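Local atomic coordinates of NADPH-flavin oxidoreductase (Helicobacter pylori, PDB entry 2H0U), a protein that binds flavin mononucleotide and probably carries out NAD(P)H-dependent redox reactions as a dimer. Residues P48-L53 with A184-S189; I144-M149 with V188-C193. All coordinates share one frame; numbering follows the deposited sequence.

How the contacts relate
Both contacts use strand 186-195, sharing Val-188 and Ser-189, and their centres lie 11 Å apart. Contact 1 reaches across the sheet, over the intervening strand 79-86, to strand 49-54; contact 2 rises from strand 186-195 to helix 131-155. Strand 49-54 and the helix also meet each other: NE1 of Trp-49 packs 3.2 Å from NE2 of Gln-145, and CG of Met-51 lies 3.7 Å from OE1 of Gln-145. Contact 2 is nearer the flavin, with the Met-146 side chain about 4 Å from bound FMN, against about 7 Å for that of Trp-49 in contact 1. Both contacts also touch the second subunit.

Contact 1: residues P48-L53 with A184-S189; sequences PWKMLL and AEFGVS
Phe-186 makes this small contact by laying one corner of its ring against the backbone and beta carbon at Trp-49 and Lys-50. Just before it, Glu-185 sits in the turn entering strand 186-195 and pairs through its backbone with Lys-87. Phe-186 itself points toward strand 49-54. With CG beside its own backbone N (chi1 -69°), the ring is carried over the middle strand, where Leu-84 and Arg-86 also touch it. Its CE1 lies 3.7 Å from CB of Lys-50, and CZ is 3.9 Å from that same CB. The backbone C of Trp-49 comes in at the ring edge, close to its plane, 4.1 Å from CE1 of Phe-186. Lys-50 starts toward the ring but then leaves it: the chain is fully extended, CG anti to the backbone N (chi1 180°), and NZ ends in a salt bridge with Glu-214 of the second subunit. Further along, Gly-187 bonds through its backbone to Ala-85, as Lys-50 does to Leu-84, so strands 49-54 and 186-195 are both tied to strand 79-86, which lies between them. Val-188 turns to helix 168-178, packing on Val-171 and Leu-175. Ser-189 OG hydrogen-bonds to Ser-139 and Thr-142 of helix 131-155. This is packing between next-but-one strands of the antiparallel sheet in the nitroreductase fold, whose edge at Met-51 to Leu-53 is continued by a parallel strand of the second subunit.

Contact 2: residues I144-M149 with V188-C193; sequences IQMANM and VSVMAC
Met-146, a selenomethionine, reaches down from the helix onto strand residues Val-190 to Ala-192 and makes every contact here. Its chain runs straight out first, CG anti to the backbone N (chi1 170°) and SE again anti at chi2, then bends at chi3 (71°). The extension puts selenium, rather than the methyl, at the centre of the contact. Selenium lies 3.8 Å from CG1 of Val-190 and 4.0 Å from CB of Ala-192, bridging two side chains that both point toward the helix. Between them it meets the backbone, 3.5 Å from the carbonyl oxygen of Met-191, whose own side chain turns to the far face of the sheet and packs on Phe-80, Ile-163 and Tyr-166. Beyond the bend, CE of Met-146 comes 4.2 Å from CG2 of Val-190, the two side chains crossing at about a right angle. Val-190 turns both methyls to selenium: CG1 lies between its backbone N and carbonyl carbon, and CG2, anti to the N, comes 3.9 Å from SE of Met-146. Helix 144-149 and strand 188-193 run nearly parallel, 10° apart, with their axes 9.7 Å from each other: the long helix of the nitroreductase fold lying on its antiparallel sheet. The strand is irregular at this point, since Ser-189 and Val-190 both face Tyr-83 in a classic beta bulge. Met-146 is also covered by Tyr-83 and Pro-162, and by Ile-144 of the second subunit. The next residue, Ala-147, meets its counterpart Ala-147 of the second subunit, and two residues before Met-146, Ile-144 touches FMN.

Contact 1: residues P48-L53 with A184-S189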
loop_
_atom_site.group_PDB
_atom_site.type_symbol
_atom_site.label_atom_id
_atom_site.label_comp_id
_atom_site.label_asym_id
_atom_site.label_seq_id
_atom_site.Cartn_x
_atom_site.Cartn_y
_atom_site.Cartn_z
ATOM N N PRO A 48 0.535 11.962 4.226
ATOM C CA PRO A 48 -0.236 12.866 3.388
ATOM C C PRO A 48 -1.665 12.382 3.192
ATOM O O PRO A 48 -2.090 12.087 2.051
ATOM C CB PRO A 48 0.539 12.823 2.071
ATOM C CG PRO A 48 0.939 11.310 1.974
ATOM C CD PRO A 48 1.326 10.996 3.418
ATOM N N TRP A 49 -2.375 12.235 4.307
ATOM C CA TRP A 49 -3.626 11.488 4.329
ATOM C C TRP A 49 -4.643 11.991 5.347
ATOM O O TRP A 49 -4.316 12.732 6.268
ATOM C CB TRP A 49 -3.372 9.991 4.529
ATOM C CG TRP A 49 -2.541 9.612 5.723
ATOM C CD1 TRP A 49 -2.689 10.062 7.015
ATOM C CD2 TRP A 49 -1.465 8.667 5.737
ATOM N NE1 TRP A 49 -1.745 9.462 7.827
ATOM C CE2 TRP A 49 -0.972 8.615 7.064
ATOM C CE3 TRP A 49 -0.858 7.870 4.747
ATOM C CZ2 TRP A 49 0.053 7.750 7.447
ATOM C CZ3 TRP A 49 0.212 7.021 5.121
ATOM C CH2 TRP A 49 0.642 6.963 6.472
ATOM N N LYS A 50 -5.892 11.567 5.168
ATOM C CA LYS A 50 -6.890 11.741 6.212
ATOM C C LYS A 50 -7.953 10.689 5.968
ATOM O O LYS A 50 -8.395 10.516 4.824
ATOM C CB LYS A 50 -7.540 13.135 6.150
ATOM C CG LYS A 50 -8.609 13.310 7.257
ATOM C CD LYS A 50 -9.024 14.773 7.402
ATOM C CE LYS A 50 -10.090 14.869 8.520
ATOM N NZ LYS A 50 -10.438 16.282 8.887
HETATM N N MSE A 51 -8.357 10.003 7.033
HETATM C CA MSE A 51 -9.391 8.957 6.930
HETATM C C MSE A 51 -10.768 9.463 7.354
HETATM O O MSE A 51 -10.871 10.155 8.379
HETATM C CB MSE A 51 -9.009 7.811 7.876
HETATM C CG MSE A 51 -7.754 7.062 7.392
HETATM SE SE MSE A 51 -7.261 5.607 8.583
HETATM C CE MSE A 51 -6.673 6.687 10.082
ATOM N N LEU A 52 -11.826 9.013 6.671
ATOM C CA LEU A 52 -13.183 9.318 7.067
ATOM C C LEU A 52 -13.926 8.035 7.372
ATOM O O LEU A 52 -13.883 7.095 6.571
ATOM C CB LEU A 52 -13.958 10.098 5.955
ATOM C CG LEU A 52 -13.284 11.312 5.302
ATOM C CD1 LEU A 52 -14.054 11.841 4.094
ATOM C CD2 LEU A 52 -13.048 12.449 6.329
ATOM N N LEU A 53 -14.601 7.996 8.525
ATOM C CA LEU A 53 -15.548 6.909 8.804
ATOM C C LEU A 53 -16.951 7.305 8.320
ATOM O O LEU A 53 -17.540 8.283 8.814
ATOM C CB LEU A 53 -15.602 6.561 10.289
ATOM C CG LEU A 53 -16.586 5.425 10.662
ATOM C CD1 LEU A 53 -16.065 4.058 10.160
ATOM C CD2 LEU A 53 -16.858 5.374 12.163
ATOM N N ALA A 184 -9.456 20.905 -3.205
ATOM C CA ALA A 184 -8.200 21.609 -3.453
ATOM C C ALA A 184 -7.056 20.908 -2.701
ATOM O O ALA A 184 -5.916 20.840 -3.208
ATOM C CB ALA A 184 -8.309 23.050 -2.984
ATOM N N GLU A 185 -7.393 20.392 -1.514
ATOM C CA GLU A 185 -6.442 19.843 -0.550
ATOM C C GLU A 185 -6.323 18.316 -0.606
ATOM O O GLU A 185 -5.269 17.789 -0.282
ATOM C CB GLU A 185 -6.869 20.191 0.874
ATOM C CG GLU A 185 -6.843 21.675 1.215
ATOM C CD GLU A 185 -5.431 22.203 1.218
ATOM O OE1 GLU A 185 -4.563 21.602 1.898
ATOM O OE2 GLU A 185 -5.179 23.208 0.520
ATOM N N PHE A 186 -7.425 17.638 -0.933
ATOM C CA PHE A 186 -7.516 16.157 -0.880
ATOM C C PHE A 186 -8.237 15.606 -2.090
ATOM O O PHE A 186 -9.083 16.275 -2.695
ATOM C CB PHE A 186 -8.357 15.697 0.324
ATOM C CG PHE A 186 -7.720 15.941 1.653
ATOM C CD1 PHE A 186 -6.850 15.011 2.182
ATOM C CD2 PHE A 186 -8.047 17.069 2.405
ATOM C CE1 PHE A 186 -6.272 15.218 3.424
ATOM C CE2 PHE A 186 -7.461 17.285 3.651
ATOM C CZ PHE A 186 -6.592 16.349 4.157
ATOM N N GLY A 187 -7.975 14.333 -2.369
ATOM C CA GLY A 187 -8.810 13.565 -3.283
ATOM C C GLY A 187 -9.121 12.246 -2.599
ATOM O O GLY A 187 -8.428 11.837 -1.647
ATOM N N VAL A 188 -10.161 11.560 -3.052
ATOM C CA VAL A 188 -10.402 10.210 -2.514
ATOM C C VAL A 188 -9.376 9.256 -3.107
ATOM O O VAL A 188 -9.138 9.251 -4.324
ATOM C CB VAL A 188 -11.845 9.723 -2.837
ATOM C CG1 VAL A 188 -12.053 8.246 -2.429
ATOM C CG2 VAL A 188 -12.900 10.631 -2.120
ATOM N N SER A 189 -8.799 8.432 -2.235
ATOM C CA SER A 189 -7.732 7.515 -2.625
ATOM C C SER A 189 -8.238 6.090 -2.818
ATOM O O SER A 189 -8.045 5.491 -3.890
ATOM C CB SER A 189 -6.560 7.583 -1.602
ATOM O OG SER A 189 -5.609 6.571 -1.920
#

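Contact 2: residues I144-M149 with V188-C193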
loop_
_atom_site.group_PDB
_atom_site.type_symbol
_atom_site.label_atom_id
_atom_site.label_comp_id
_atom_site.label_asym_id
_atom_site.label_seq_id
_atom_site.Cartn_x
_atom_site.Cartn_y
_atom_site.Cartn_z
ATOM N N ILE A 144 -0.580 1.681 2.049
ATOM C CA ILE A 144 0.120 1.132 3.239
ATOM C C ILE A 144 -0.793 1.264 4.472
ATOM O O ILE A 144 -0.985 0.328 5.232
ATOM C CB ILE A 144 1.466 1.838 3.514
ATOM C CG1 ILE A 144 2.365 1.716 2.295
ATOM C CG2 ILE A 144 2.147 1.241 4.822
ATOM C CD1 ILE A 144 3.722 2.586 2.490
ATOM N N GLN A 145 -1.342 2.449 4.650
ATOM C CA GLN A 145 -2.194 2.726 5.808
ATOM C C GLN A 145 -3.360 1.735 5.822
ATOM O O GLN A 145 -3.681 1.150 6.848
ATOM C CB GLN A 145 -2.723 4.166 5.679
ATOM C CG GLN A 145 -3.558 4.649 6.818
ATOM C CD GLN A 145 -3.986 6.092 6.624
ATOM O OE1 GLN A 145 -4.529 6.478 5.590
ATOM N NE2 GLN A 145 -3.699 6.898 7.607
HETATM N N MSE A 146 -4.025 1.575 4.677
HETATM C CA MSE A 146 -5.182 0.652 4.588
HETATM C C MSE A 146 -4.750 -0.807 4.783
HETATM O O MSE A 146 -5.407 -1.572 5.510
HETATM C CB MSE A 146 -5.892 0.834 3.221
HETATM C CG MSE A 146 -6.933 -0.240 2.980
HETATM SE SE MSE A 146 -7.699 -0.195 1.180
HETATM C CE MSE A 146 -6.150 -0.838 0.155
ATOM N N ALA A 147 -3.621 -1.191 4.168
ATOM C CA ALA A 147 -3.079 -2.564 4.337
ATOM C C ALA A 147 -2.815 -2.897 5.817
ATOM O O ALA A 147 -3.166 -3.982 6.297
ATOM C CB ALA A 147 -1.750 -2.753 3.505
ATOM N N ASN A 148 -2.153 -1.975 6.523
ATOM C CA ASN A 148 -1.837 -2.184 7.908
ATOM C C ASN A 148 -3.128 -2.400 8.734
ATOM O O ASN A 148 -3.181 -3.279 9.627
ATOM C CB ASN A 148 -1.027 -0.990 8.452
ATOM C CG ASN A 148 0.402 -1.028 7.981
ATOM O OD1 ASN A 148 0.759 -1.901 7.183
ATOM N ND2 ASN A 148 1.234 -0.118 8.482
HETATM N N MSE A 149 -4.144 -1.591 8.455
HETATM C CA MSE A 149 -5.445 -1.756 9.127
HETATM C C MSE A 149 -6.081 -3.116 8.836
HETATM O O MSE A 149 -6.607 -3.761 9.731
HETATM C CB MSE A 149 -6.402 -0.608 8.745
HETATM C CG MSE A 149 -5.897 0.711 9.382
HETATM SE SE MSE A 149 -7.118 2.198 9.028
HETATM C CE MSE A 149 -8.753 1.581 10.005
ATOM N N VAL A 188 -10.161 11.560 -3.052
ATOM C CA VAL A 188 -10.402 10.210 -2.514
ATOM C C VAL A 188 -9.376 9.256 -3.107
ATOM O O VAL A 188 -9.138 9.251 -4.324
ATOM C CB VAL A 188 -11.845 9.723 -2.837
ATOM C CG1 VAL A 188 -12.053 8.246 -2.429
ATOM C CG2 VAL A 188 -12.900 10.631 -2.120
ATOM N N SER A 189 -8.799 8.432 -2.235
ATOM C CA SER A 189 -7.732 7.515 -2.625
ATOM C C SER A 189 -8.238 6.090 -2.818
ATOM O O SER A 189 -8.045 5.491 -3.890
ATOM C CB SER A 189 -6.560 7.583 -1.602
ATOM O OG SER A 189 -5.609 6.571 -1.920
ATOM N N VAL A 190 -8.913 5.564 -1.801
ATOM C CA VAL A 190 -9.372 4.158 -1.815
ATOM C C VAL A 190 -10.352 4.026 -0.649
ATOM O O VAL A 190 -10.479 4.978 0.156
ATOM C CB VAL A 190 -8.166 3.166 -1.728
ATOM C CG1 VAL A 190 -7.397 3.301 -0.376
ATOM C CG2 VAL A 190 -8.570 1.713 -2.083
HETATM N N MSE A 191 -11.096 2.924 -0.594
HETATM C CA MSE A 191 -11.967 2.671 0.562
HETATM C C MSE A 191 -11.724 1.256 1.095
HETATM O O MSE A 191 -11.079 0.440 0.452
HETATM C CB MSE A 191 -13.445 2.854 0.192
HETATM C CG MSE A 191 -13.752 4.165 -0.504
HETATM SE SE MSE A 191 -15.669 4.199 -0.940
HETATM C CE MSE A 191 -15.632 5.896 -1.935
ATOM N N ALA A 192 -12.203 0.990 2.295
ATOM C CA ALA A 192 -12.223 -0.360 2.831
ATOM C C ALA A 192 -13.387 -0.464 3.775
ATOM O O ALA A 192 -13.766 0.521 4.431
ATOM C CB ALA A 192 -10.922 -0.730 3.550
ATOM N N CYS A 193 -13.951 -1.657 3.872
ATOM C CA CYS A 193 -14.948 -1.908 4.910
ATOM C C CYS A 193 -14.431 -2.942 5.865
ATOM O O CYS A 193 -13.546 -3.739 5.519
ATOM C CB CYS A 193 -16.280 -2.330 4.306
ATOM S SG CYS A 193 -16.280 -3.864 3.422
#